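Local coordinates for protein transcriptional regulators (LACI-FAMILY TRANSCRIPTIONAL REGULATORY PROTEIN) (Corynebacterium glutamicum, PDB 3GYB) that probably acts as a LacI-family transcription factor that binds regulatory DNA, its sensor core resembling periplasmic sugar-binding proteins and carrying a magnesium ion in this crystal, at residues 45-48 and 54-57; 112-117 and 143-148; 165-170 and 189-194; 239-244 and 255-260. One frame throughout, in Å; residues are numbered along the deposited sequence.

Contact 1: 45-48 and 54-57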
loop_
_atom_site.group_PDB
_atom_site.type_symbol
_atom_site.label_atom_id
_atom_site.label_comp_id
_atom_site.label_asym_id
_atom_site.label_seq_id
_atom_site.Cartn_x
_atom_site.Cartn_y
_atom_site.Cartn_z
ATOM N N THR A 45 9.035 10.863 -4.307
ATOM C CA THR A 45 8.770 12.050 -3.502
ATOM C C THR A 45 9.881 12.573 -2.597
ATOM O O THR A 45 9.866 13.744 -2.223
ATOM C CB THR A 45 7.530 11.830 -2.619
ATOM O OG1 THR A 45 7.773 10.741 -1.716
ATOM C CG2 THR A 45 6.313 11.513 -3.482
ATOM N N SER A 46 10.838 11.727 -2.238
ATOM C CA SER A 46 11.909 12.164 -1.347
ATOM C C SER A 46 12.810 13.258 -1.904
ATOM O O SER A 46 13.455 13.974 -1.141
ATOM C CB SER A 46 12.766 10.970 -0.919
ATOM O OG SER A 46 12.059 10.149 -0.004
ATOM N N GLN A 47 12.869 13.379 -3.225
ATOM C CA GLN A 47 13.694 14.410 -3.844
ATOM C C GLN A 47 13.089 14.874 -5.162
ATOM O O GLN A 47 12.176 14.244 -5.692
ATOM C CB GLN A 47 15.126 13.906 -4.066
ATOM C CG GLN A 47 15.252 12.603 -4.847
ATOM C CD GLN A 47 14.789 11.396 -4.054
ATOM O OE1 GLN A 47 15.184 11.212 -2.905
ATOM N NE2 GLN A 47 13.955 10.560 -4.670
ATOM N N ALA A 48 13.597 15.985 -5.682
ATOM C CA ALA A 48 13.094 16.534 -6.934
ATOM C C ALA A 48 13.605 15.742 -8.130
ATOM O O ALA A 48 12.892 15.562 -9.119
ATOM C CB ALA A 48 13.499 18.000 -7.061
ATOM N N THR A 54 21.688 10.171 -2.595
ATOM C CA THR A 54 22.158 11.419 -2.009
ATOM C C THR A 54 21.216 11.813 -0.871
ATOM O O THR A 54 21.644 12.371 0.137
ATOM C CB THR A 54 22.206 12.547 -3.052
ATOM O OG1 THR A 54 20.884 12.811 -3.536
ATOM C CG2 THR A 54 23.093 12.147 -4.217
ATOM N N SER A 55 19.931 11.511 -1.034
ATOM C CA SER A 55 18.949 11.821 -0.001
ATOM C C SER A 55 19.247 10.972 1.233
ATOM O O SER A 55 19.223 11.466 2.358
ATOM C CB SER A 55 17.530 11.525 -0.499
ATOM O OG SER A 55 17.179 12.361 -1.591
ATOM N N ALA A 56 19.532 9.692 1.018
ATOM C CA ALA A 56 19.837 8.795 2.126
ATOM C C ALA A 56 21.080 9.267 2.873
ATOM O O ALA A 56 21.110 9.294 4.103
ATOM C CB ALA A 56 20.050 7.380 1.609
ATOM N N LEU A 57 22.104 9.646 2.120
ATOM C CA LEU A 57 23.354 10.105 2.711
ATOM C C LEU A 57 23.187 11.339 3.596
ATOM O O LEU A 57 23.946 11.525 4.547
ATOM C CB LEU A 57 24.369 10.411 1.604
ATOM C CG LEU A 57 24.812 9.215 0.761
ATOM C CD1 LEU A 57 25.655 9.686 -0.416
ATOM C CD2 LEU A 57 25.598 8.246 1.637
#
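Gln47 and Ser55 tie the loop after strand 37-41 to the helix that follows it, within a beta-loop-alpha connection of the Rossmann-like N-terminal lobe of this LacI-type core: residues 45-48 belong to the loop, and residues 54-57 form the end of helix 52-57. The link is a single buried hydrogen bond, given by Ser55 OG to Gln47 OE1 over 2.7 Å. The hydroxyl lies in the plane of the amide and meets a lone pair of OE1, with a C=O...O angle of 130°, close to what an sp2 oxygen prefers. Glutamine suits the position because its chain is long enough to fold back and still present an acceptor. CG sits in the crowded position between backbone N and carbonyl carbon (chi1 54°), and a bend at chi2 (-71°) then turns the amide toward the helix. The NE2 group is bonded to the carbonyl O of Asp42, so both ends of the amide are held and its rotation is fixed. Ser55, short and able to give one bond while taking another, also accepts from Arg37 NH1 of the second subunit, while Ser46 OG pairs with Leu38 O of that subunit; the loop is thus part of the dimer interface. On the helix, the Ser55 chi1 torsion sets OG beside its own backbone N and toward Gln47 OE1. Ser55 CB lies 3.4 Å from the same OE1.

Contact 2: 112-117 and 143-148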
loop_
_atom_site.group_PDB
_atom_site.type_symbol
_atom_site.label_atom_id
_atom_site.label_comp_id
_atom_site.label_asym_id
_atom_site.label_seq_id
_atom_site.Cartn_x
_atom_site.Cartn_y
_atom_site.Cartn_z
ATOM N N HIS A 112 2.003 -23.481 -12.956
ATOM C CA HIS A 112 0.718 -23.658 -12.283
ATOM C C HIS A 112 -0.420 -23.468 -13.281
ATOM O O HIS A 112 -1.358 -24.261 -13.322
ATOM C CB HIS A 112 0.566 -22.660 -11.128
ATOM C CG HIS A 112 -0.709 -22.815 -10.354
ATOM N ND1 HIS A 112 -1.058 -23.988 -9.720
ATOM C CD2 HIS A 112 -1.708 -21.937 -10.098
ATOM C CE1 HIS A 112 -2.216 -23.826 -9.105
ATOM N NE2 HIS A 112 -2.632 -22.590 -9.318
ATOM N N LEU A 113 -0.337 -22.412 -14.089
ATOM C CA LEU A 113 -1.367 -22.148 -15.084
ATOM C C LEU A 113 -1.409 -23.278 -16.108
ATOM O O LEU A 113 -2.482 -23.709 -16.526
ATOM C CB LEU A 113 -1.101 -20.808 -15.776
ATOM C CG LEU A 113 -1.213 -19.593 -14.850
ATOM C CD1 LEU A 113 -0.945 -18.313 -15.645
ATOM C CD2 LEU A 113 -2.607 -19.552 -14.231
ATOM N N ILE A 114 -0.235 -23.758 -16.505
ATOM C CA ILE A 114 -0.151 -24.858 -17.462
ATOM C C ILE A 114 -0.752 -26.127 -16.865
ATOM O O ILE A 114 -1.538 -26.817 -17.522
ATOM C CB ILE A 114 1.313 -25.122 -17.870
ATOM C CG1 ILE A 114 1.832 -23.938 -18.688
ATOM C CG2 ILE A 114 1.418 -26.415 -18.687
ATOM C CD1 ILE A 114 3.319 -24.004 -18.969
ATOM N N ASP A 115 -0.400 -26.437 -15.619
ATOM C CA ASP A 115 -0.943 -27.632 -14.982
ATOM C C ASP A 115 -2.453 -27.513 -14.776
ATOM O O ASP A 115 -3.140 -28.523 -14.631
ATOM C CB ASP A 115 -0.250 -27.909 -13.644
ATOM C CG ASP A 115 1.162 -28.443 -13.817
ATOM O OD1 ASP A 115 1.463 -28.990 -14.898
ATOM O OD2 ASP A 115 1.965 -28.327 -12.868
ATOM N N LEU A 116 -2.974 -26.287 -14.765
ATOM C CA LEU A 116 -4.416 -26.085 -14.599
ATOM C C LEU A 116 -5.164 -26.265 -15.919
ATOM O O LEU A 116 -6.394 -26.173 -15.964
ATOM C CB LEU A 116 -4.714 -24.695 -14.025
ATOM C CG LEU A 116 -4.482 -24.511 -12.524
ATOM C CD1 LEU A 116 -4.592 -23.039 -12.155
ATOM C CD2 LEU A 116 -5.503 -25.328 -11.749
ATOM N N GLY A 117 -4.424 -26.503 -16.999
ATOM C CA GLY A 117 -5.066 -26.708 -18.287
ATOM C C GLY A 117 -5.109 -25.522 -19.233
ATOM O O GLY A 117 -5.699 -25.608 -20.312
ATOM N N ARG A 143 7.889 -22.116 -23.532
ATOM C CA ARG A 143 8.527 -22.877 -24.608
ATOM C C ARG A 143 8.982 -24.264 -24.167
ATOM O O ARG A 143 9.005 -25.199 -24.964
ATOM C CB ARG A 143 9.711 -22.099 -25.182
ATOM C CG ARG A 143 9.296 -20.816 -25.876
ATOM C CD ARG A 143 10.383 -20.291 -26.796
ATOM N NE ARG A 143 9.916 -19.111 -27.516
ATOM C CZ ARG A 143 9.956 -17.874 -27.035
ATOM N NH1 ARG A 143 10.455 -17.644 -25.830
ATOM N NH2 ARG A 143 9.473 -16.869 -27.753
ATOM N N ALA A 144 9.350 -24.400 -22.901
ATOM C CA ALA A 144 9.780 -25.701 -22.402
ATOM C C ALA A 144 8.611 -26.677 -22.497
ATOM O O ALA A 144 8.800 -27.870 -22.730
ATOM C CB ALA A 144 10.242 -25.589 -20.959
ATOM N N HIS A 145 7.401 -26.149 -22.320
ATOM C CA HIS A 145 6.183 -26.945 -22.369
ATOM C C HIS A 145 5.483 -26.935 -23.724
ATOM O O HIS A 145 4.319 -27.335 -23.831
ATOM C CB HIS A 145 5.232 -26.477 -21.267
ATOM C CG HIS A 145 5.728 -26.777 -19.887
ATOM N ND1 HIS A 145 5.656 -28.035 -19.330
ATOM C CD2 HIS A 145 6.352 -25.997 -18.974
ATOM C CE1 HIS A 145 6.214 -28.018 -18.133
ATOM N NE2 HIS A 145 6.645 -26.792 -17.893
ATOM N N GLY A 146 6.200 -26.477 -24.750
ATOM C CA GLY A 146 5.667 -26.446 -26.104
ATOM C C GLY A 146 4.608 -25.406 -26.404
ATOM O O GLY A 146 3.837 -25.552 -27.357
ATOM N N LEU A 147 4.572 -24.349 -25.601
ATOM C CA LEU A 147 3.594 -23.286 -25.787
ATOM C C LEU A 147 4.283 -22.000 -26.210
ATOM O O LEU A 147 5.414 -21.720 -25.798
ATOM C CB LEU A 147 2.818 -23.051 -24.485
ATOM C CG LEU A 147 2.034 -24.249 -23.944
ATOM C CD1 LEU A 147 1.412 -23.900 -22.599
ATOM C CD2 LEU A 147 0.958 -24.648 -24.947
ATOM N N GLU A 148 3.601 -21.224 -27.041
ATOM C CA GLU A 148 4.142 -19.957 -27.511
ATOM C C GLU A 148 3.746 -18.894 -26.496
ATOM O O GLU A 148 2.559 -18.665 -26.256
ATOM C CB GLU A 148 3.573 -19.602 -28.886
ATOM C CG GLU A 148 4.161 -18.321 -29.475
ATOM C CD GLU A 148 5.655 -18.430 -29.753
ATOM O OE1 GLU A 148 6.313 -17.380 -29.904
ATOM O OE2 GLU A 148 6.172 -19.566 -29.832
#
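The imidazole of His145 is met by the terminal methyl of Ile114, which approaches obliquely at the CG-CD2 side of the ring: Ile114 CD1 lies 3.6 Å from His145 CD2 and 3.8 Å from His145 CG. Another flat group, the ring of His112 within 112-117, carries the Leu116 methyl CD1 on one face, 3.4 Å above its plane and offset toward the rim. Ile114 is the one residue of 112-117 that makes the contact. Its long branch extends from the helix, CG1 lying beside the backbone N and opposite the carbonyl carbon (chi1 -68°). The side chains of Ile114 and Leu147 reach toward each other tip to tip, Ile114 CG1 3.9 Å from Leu147 CD1. The isoleucine therefore rests against both an aromatic ring and a leucine methyl, a place that suits an apolar chain. No hydrogen bond crosses, and the outer side, where His145 is exposed, can tolerate a polar ring. Both segments finish helices with Schellman motifs, in which Gly117 and Gly146 adopt the positive phi that glycine accepts easily; the second turn carries the chain from His145 round to Leu147, so that both face Ile114. This surface contact brings the C-terminal ends of helices 102-115 and 129-144 together beside strand 121-124, whose Ile121 touches Ile114, while Leu113 packs on Phe181 of strand 179-182.

Contact 3: 165-170 and 189-194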
loop_
_atom_site.group_PDB
_atom_site.type_symbol
_atom_site.label_atom_id
_atom_site.label_comp_id
_atom_site.label_asym_id
_atom_site.label_seq_id
_atom_site.Cartn_x
_atom_site.Cartn_y
_atom_site.Cartn_z
ATOM N N THR A 165 -5.169 -0.653 -17.815
ATOM C CA THR A 165 -5.244 -0.356 -19.244
ATOM C C THR A 165 -4.515 -1.371 -20.113
ATOM O O THR A 165 -4.970 -1.678 -21.217
ATOM C CB THR A 165 -4.734 1.067 -19.549
ATOM O OG1 THR A 165 -3.367 1.200 -19.150
ATOM C CG2 THR A 165 -5.582 2.089 -18.792
ATOM N N GLU A 166 -3.398 -1.900 -19.624
ATOM C CA GLU A 166 -2.671 -2.909 -20.392
ATOM C C GLU A 166 -3.496 -4.190 -20.512
ATOM O O GLU A 166 -3.470 -4.854 -21.549
ATOM C CB GLU A 166 -1.330 -3.246 -19.732
ATOM C CG GLU A 166 -0.256 -2.186 -19.886
ATOM C CD GLU A 166 0.143 -1.971 -21.333
ATOM O OE1 GLU A 166 0.436 -2.968 -22.030
ATOM O OE2 GLU A 166 0.176 -0.807 -21.770
ATOM N N THR A 167 -4.216 -4.554 -19.455
ATOM C CA THR A 167 -5.020 -5.767 -19.510
ATOM C C THR A 167 -6.207 -5.586 -20.447
ATOM O O THR A 167 -6.541 -6.488 -21.216
ATOM C CB THR A 167 -5.524 -6.192 -18.109
ATOM O OG1 THR A 167 -4.401 -6.504 -17.279
ATOM C CG2 THR A 167 -6.413 -7.435 -18.211
ATOM N N LEU A 168 -6.845 -4.422 -20.395
ATOM C CA LEU A 168 -7.969 -4.173 -21.286
ATOM C C LEU A 168 -7.499 -4.232 -22.739
ATOM O O LEU A 168 -8.206 -4.743 -23.605
ATOM C CB LEU A 168 -8.598 -2.807 -21.004
ATOM C CG LEU A 168 -9.440 -2.694 -19.732
ATOM C CD1 LEU A 168 -9.927 -1.254 -19.589
ATOM C CD2 LEU A 168 -10.626 -3.653 -19.796
ATOM N N ALA A 169 -6.308 -3.703 -23.002
ATOM C CA ALA A 169 -5.772 -3.709 -24.363
ATOM C C ALA A 169 -5.366 -5.122 -24.780
ATOM O O ALA A 169 -5.654 -5.553 -25.893
ATOM C CB ALA A 169 -4.574 -2.769 -24.457
ATOM N N LEU A 170 -4.703 -5.840 -23.880
ATOM C CA LEU A 170 -4.255 -7.207 -24.155
ATOM C C LEU A 170 -5.407 -8.151 -24.490
ATOM O O LEU A 170 -5.342 -8.907 -25.463
ATOM C CB LEU A 170 -3.499 -7.757 -22.940
ATOM C CG LEU A 170 -3.043 -9.217 -23.007
ATOM C CD1 LEU A 170 -1.884 -9.342 -23.975
ATOM C CD2 LEU A 170 -2.634 -9.686 -21.619
ATOM N N ILE A 189 -3.807 -6.192 -9.618
ATOM C CA ILE A 189 -4.987 -5.486 -9.127
ATOM C C ILE A 189 -5.626 -4.795 -10.328
ATOM O O ILE A 189 -6.849 -4.750 -10.455
ATOM C CB ILE A 189 -4.624 -4.426 -8.059
ATOM C CG1 ILE A 189 -3.958 -5.099 -6.859
ATOM C CG2 ILE A 189 -5.875 -3.679 -7.617
ATOM C CD1 ILE A 189 -4.762 -6.224 -6.268
ATOM N N GLY A 190 -4.782 -4.259 -11.210
ATOM C CA GLY A 190 -5.283 -3.612 -12.410
ATOM C C GLY A 190 -5.935 -4.633 -13.324
ATOM O O GLY A 190 -6.994 -4.383 -13.913
ATOM N N ALA A 191 -5.308 -5.798 -13.445
ATOM C CA ALA A 191 -5.846 -6.861 -14.285
ATOM C C ALA A 191 -7.211 -7.311 -13.771
ATOM O O ALA A 191 -8.121 -7.573 -14.557
ATOM C CB ALA A 191 -4.883 -8.044 -14.320
ATOM N N LEU A 192 -7.351 -7.406 -12.448
ATOM C CA LEU A 192 -8.625 -7.813 -11.859
ATOM C C LEU A 192 -9.692 -6.763 -12.155
ATOM O O LEU A 192 -10.853 -7.095 -12.379
ATOM C CB LEU A 192 -8.481 -7.999 -10.344
ATOM C CG LEU A 192 -7.692 -9.234 -9.908
ATOM C CD1 LEU A 192 -7.311 -9.129 -8.434
ATOM C CD2 LEU A 192 -8.523 -10.491 -10.171
ATOM N N GLY A 193 -9.296 -5.496 -12.148
ATOM C CA GLY A 193 -10.240 -4.432 -12.441
ATOM C C GLY A 193 -10.673 -4.507 -13.896
ATOM O O GLY A 193 -11.834 -4.273 -14.227
ATOM N N ALA A 194 -9.732 -4.835 -14.776
ATOM C CA ALA A 194 -10.042 -4.946 -16.197
ATOM C C ALA A 194 -11.051 -6.069 -16.406
ATOM O O ALA A 194 -12.019 -5.912 -17.152
ATOM C CB ALA A 194 -8.759 -5.216 -16.998
#
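Helices 160-173 and 185-198, successive helices joined through strand 179-182 in the C-terminal lobe, pack closely through Thr167, Leu168, Ala191 and Ala194. Their axes approach to 8.0 Å and cross at -49°, a short separation made possible by small residues on the second helix. Thr167 points toward that helix. Its OG1, beside the backbone N (chi1 -63°), rests 3.3 Å from Ala191 CA, while its methyl CG2 faces Ala194 CB at 3.4 Å, tighter than usual for two carbons. One branch thus rests on Ala191, the other on Ala194. The hydroxyl is satisfied within its own helix by the carbonyl O of Gly163, so the polar atom can sit in an otherwise apolar interface. Leu168 touches the same methyl from alongside, its CD2 3.7 Å from Ala194 CB. Alanine is right at both places, since the single methyls of Ala191 and Ala194 suit so close an approach of the axes. Leu124 of strand 121-124 touches both Thr167 and Ala191. Two neighbouring helices lying together over parallel strands are characteristic of the alpha/beta Rossmann-like layering of periplasmic-binding-protein-like lobes.

Contact 4: 239-244 and 255-260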
loop_
_atom_site.group_PDB
_atom_site.type_symbol
_atom_site.label_atom_id
_atom_site.label_comp_id
_atom_site.label_asym_id
_atom_site.label_seq_id
_atom_site.Cartn_x
_atom_site.Cartn_y
_atom_site.Cartn_z
ATOM N N ALA A 239 19.044 -7.948 6.618
ATOM C CA ALA A 239 19.408 -7.303 7.871
ATOM C C ALA A 239 20.654 -7.983 8.436
ATOM O O ALA A 239 21.597 -7.314 8.859
ATOM C CB ALA A 239 18.250 -7.394 8.871
ATOM N N LEU A 240 20.660 -9.313 8.438
ATOM C CA LEU A 240 21.820 -10.042 8.944
ATOM C C LEU A 240 23.057 -9.722 8.114
ATOM O O LEU A 240 24.147 -9.545 8.659
ATOM C CB LEU A 240 21.574 -11.552 8.914
ATOM C CG LEU A 240 20.553 -12.128 9.894
ATOM C CD1 LEU A 240 20.474 -13.637 9.709
ATOM C CD2 LEU A 240 20.962 -11.778 11.319
ATOM N N LEU A 241 22.896 -9.651 6.796
ATOM C CA LEU A 241 24.029 -9.362 5.918
ATOM C C LEU A 241 24.601 -7.972 6.184
ATOM O O LEU A 241 25.818 -7.797 6.261
ATOM C CB LEU A 241 23.614 -9.482 4.444
ATOM C CG LEU A 241 24.725 -9.298 3.403
ATOM C CD1 LEU A 241 25.776 -10.382 3.585
ATOM C CD2 LEU A 241 24.146 -9.358 1.990
ATOM N N LEU A 242 23.728 -6.980 6.323
ATOM C CA LEU A 242 24.187 -5.625 6.591
ATOM C C LEU A 242 24.908 -5.572 7.936
ATOM O O LEU A 242 25.952 -4.936 8.057
ATOM C CB LEU A 242 23.010 -4.650 6.598
ATOM C CG LEU A 242 23.375 -3.177 6.804
ATOM C CD1 LEU A 242 24.282 -2.704 5.676
ATOM C CD2 LEU A 242 22.111 -2.345 6.843
ATOM N N LEU A 243 24.345 -6.240 8.941
ATOM C CA LEU A 243 24.955 -6.263 10.267
ATOM C C LEU A 243 26.361 -6.846 10.211
ATOM O O LEU A 243 27.255 -6.393 10.929
ATOM C CB LEU A 243 24.103 -7.079 11.242
ATOM C CG LEU A 243 22.809 -6.444 11.756
ATOM C CD1 LEU A 243 22.035 -7.468 12.565
ATOM C CD2 LEU A 243 23.134 -5.222 12.611
ATOM N N SER A 244 26.561 -7.843 9.355
ATOM C CA SER A 244 27.877 -8.474 9.237
ATOM C C SER A 244 28.892 -7.487 8.672
ATOM O O SER A 244 30.089 -7.604 8.939
ATOM C CB SER A 244 27.806 -9.731 8.364
ATOM O OG SER A 244 27.657 -9.406 6.992
ATOM N N ILE A 255 23.993 -16.823 6.218
ATOM C CA ILE A 255 23.131 -15.929 5.461
ATOM C C ILE A 255 22.685 -16.539 4.138
ATOM O O ILE A 255 23.493 -17.106 3.404
ATOM C CB ILE A 255 23.845 -14.598 5.141
ATOM C CG1 ILE A 255 24.461 -14.006 6.411
ATOM C CG2 ILE A 255 22.870 -13.612 4.517
ATOM C CD1 ILE A 255 23.468 -13.775 7.517
HETATM N N MSE A 256 21.392 -16.417 3.842
HETATM C CA MSE A 256 20.833 -16.912 2.585
HETATM C C MSE A 256 20.734 -15.715 1.639
HETATM O O MSE A 256 19.980 -14.779 1.894
HETATM C CB MSE A 256 19.441 -17.495 2.791
HETATM C CG MSE A 256 19.374 -18.704 3.715
HETATM SE SE MSE A 256 20.389 -20.168 3.046
HETATM C CE MSE A 256 19.319 -20.561 1.506
ATOM N N HIS A 257 21.486 -15.761 0.542
ATOM C CA HIS A 257 21.476 -14.681 -0.440
ATOM C C HIS A 257 20.341 -14.846 -1.450
ATOM O O HIS A 257 19.873 -13.874 -2.027
ATOM C CB HIS A 257 22.816 -14.638 -1.169
ATOM C CG HIS A 257 23.935 -14.107 -0.331
ATOM N ND1 HIS A 257 24.296 -12.777 -0.339
ATOM C CD2 HIS A 257 24.738 -14.710 0.577
ATOM C CE1 HIS A 257 25.270 -12.582 0.533
ATOM N NE2 HIS A 257 25.556 -13.739 1.104
ATOM N N THR A 258 19.920 -16.085 -1.671
ATOM C CA THR A 258 18.839 -16.356 -2.612
ATOM C C THR A 258 17.778 -17.188 -1.908
ATOM O O THR A 258 18.032 -18.325 -1.511
ATOM C CB THR A 258 19.349 -17.120 -3.855
ATOM O OG1 THR A 258 20.355 -16.340 -4.512
ATOM C CG2 THR A 258 18.209 -17.377 -4.834
ATOM N N LEU A 259 16.591 -16.612 -1.732
ATOM C CA LEU A 259 15.511 -17.320 -1.066
ATOM C C LEU A 259 14.549 -17.935 -2.067
ATOM O O LEU A 259 14.356 -17.412 -3.160
ATOM C CB LEU A 259 14.768 -16.381 -0.114
ATOM C CG LEU A 259 15.593 -16.049 1.134
ATOM C CD1 LEU A 259 16.230 -14.678 0.982
ATOM C CD2 LEU A 259 14.708 -16.103 2.365
ATOM N N GLN A 260 13.948 -19.056 -1.687
ATOM C CA GLN A 260 13.019 -19.741 -2.569
ATOM C C GLN A 260 11.599 -19.194 -2.510
ATOM O O GLN A 260 11.044 -18.977 -1.431
ATOM C CB GLN A 260 12.990 -21.238 -2.249
ATOM C CG GLN A 260 14.309 -21.941 -2.504
ATOM C CD GLN A 260 14.790 -21.748 -3.925
ATOM O OE1 GLN A 260 15.919 -21.307 -4.155
ATOM N NE2 GLN A 260 13.938 -22.079 -4.890
#
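Ile255, Leu241 and His257 lose the most surface where helix 231-246 meets the chain entering strand 258-264. Ile255 points toward the helix and divides its work between branches. The terminal methyl CD1 goes to Leu240, 3.7 Å from Leu240 CD1; its separation from Leu240 CB is so short as to be doubtful in detail. The branch methyl CG2 instead turns to Leu241, 4.2 Å from Leu241 CB, and also covers one face of the His257 ring, offset toward the rim. A beta-branched chain thus serves three neighbours at once. Leu241 reaches the histidine because its CG lies opposite the backbone N (chi1 -176°), which throws both methyls forward: His257 CE1 is 3.7 Å from Leu241 CD2 and 3.8 Å from Leu241 CD1, the two side chains crossing at about a right angle. The ring itself is steadied from outside, ND1 bonding to the carbonyl O of Ser97, at the start of strand 97-100, where Val98 also touches Leu241. Between these two segments the contact is van der Waals, with no hydrogen bond. A ring carbon, CE1, rather than a nitrogen makes the closest approach to Leu241, while ND1 is satisfied by Ser97 O outside the two segments, which implies that ND1 probably carries the proton.

Along the chain the contacts follow in series, 1, 2, 3 and 4, none enclosing another. Contact 1 lies in the N-terminal lobe, contacts 2 and 3 in the C-terminal lobe, and in contact 4 the chain has returned to the first lobe, where helix 231-246 packs on helix 21-31. None touches another: the centres of contacts 2 and 3 are 22 Å apart, on opposite faces of the sheet at strand 121-124, those of 1 and 4 are 26 Å apart, and those of 1 and 2 are 44 Å apart on opposite sides of the chain's centre. Contacts 1 and 3 adjoin the second subunit, so both lobes contribute to the dimer, as in LacI relatives.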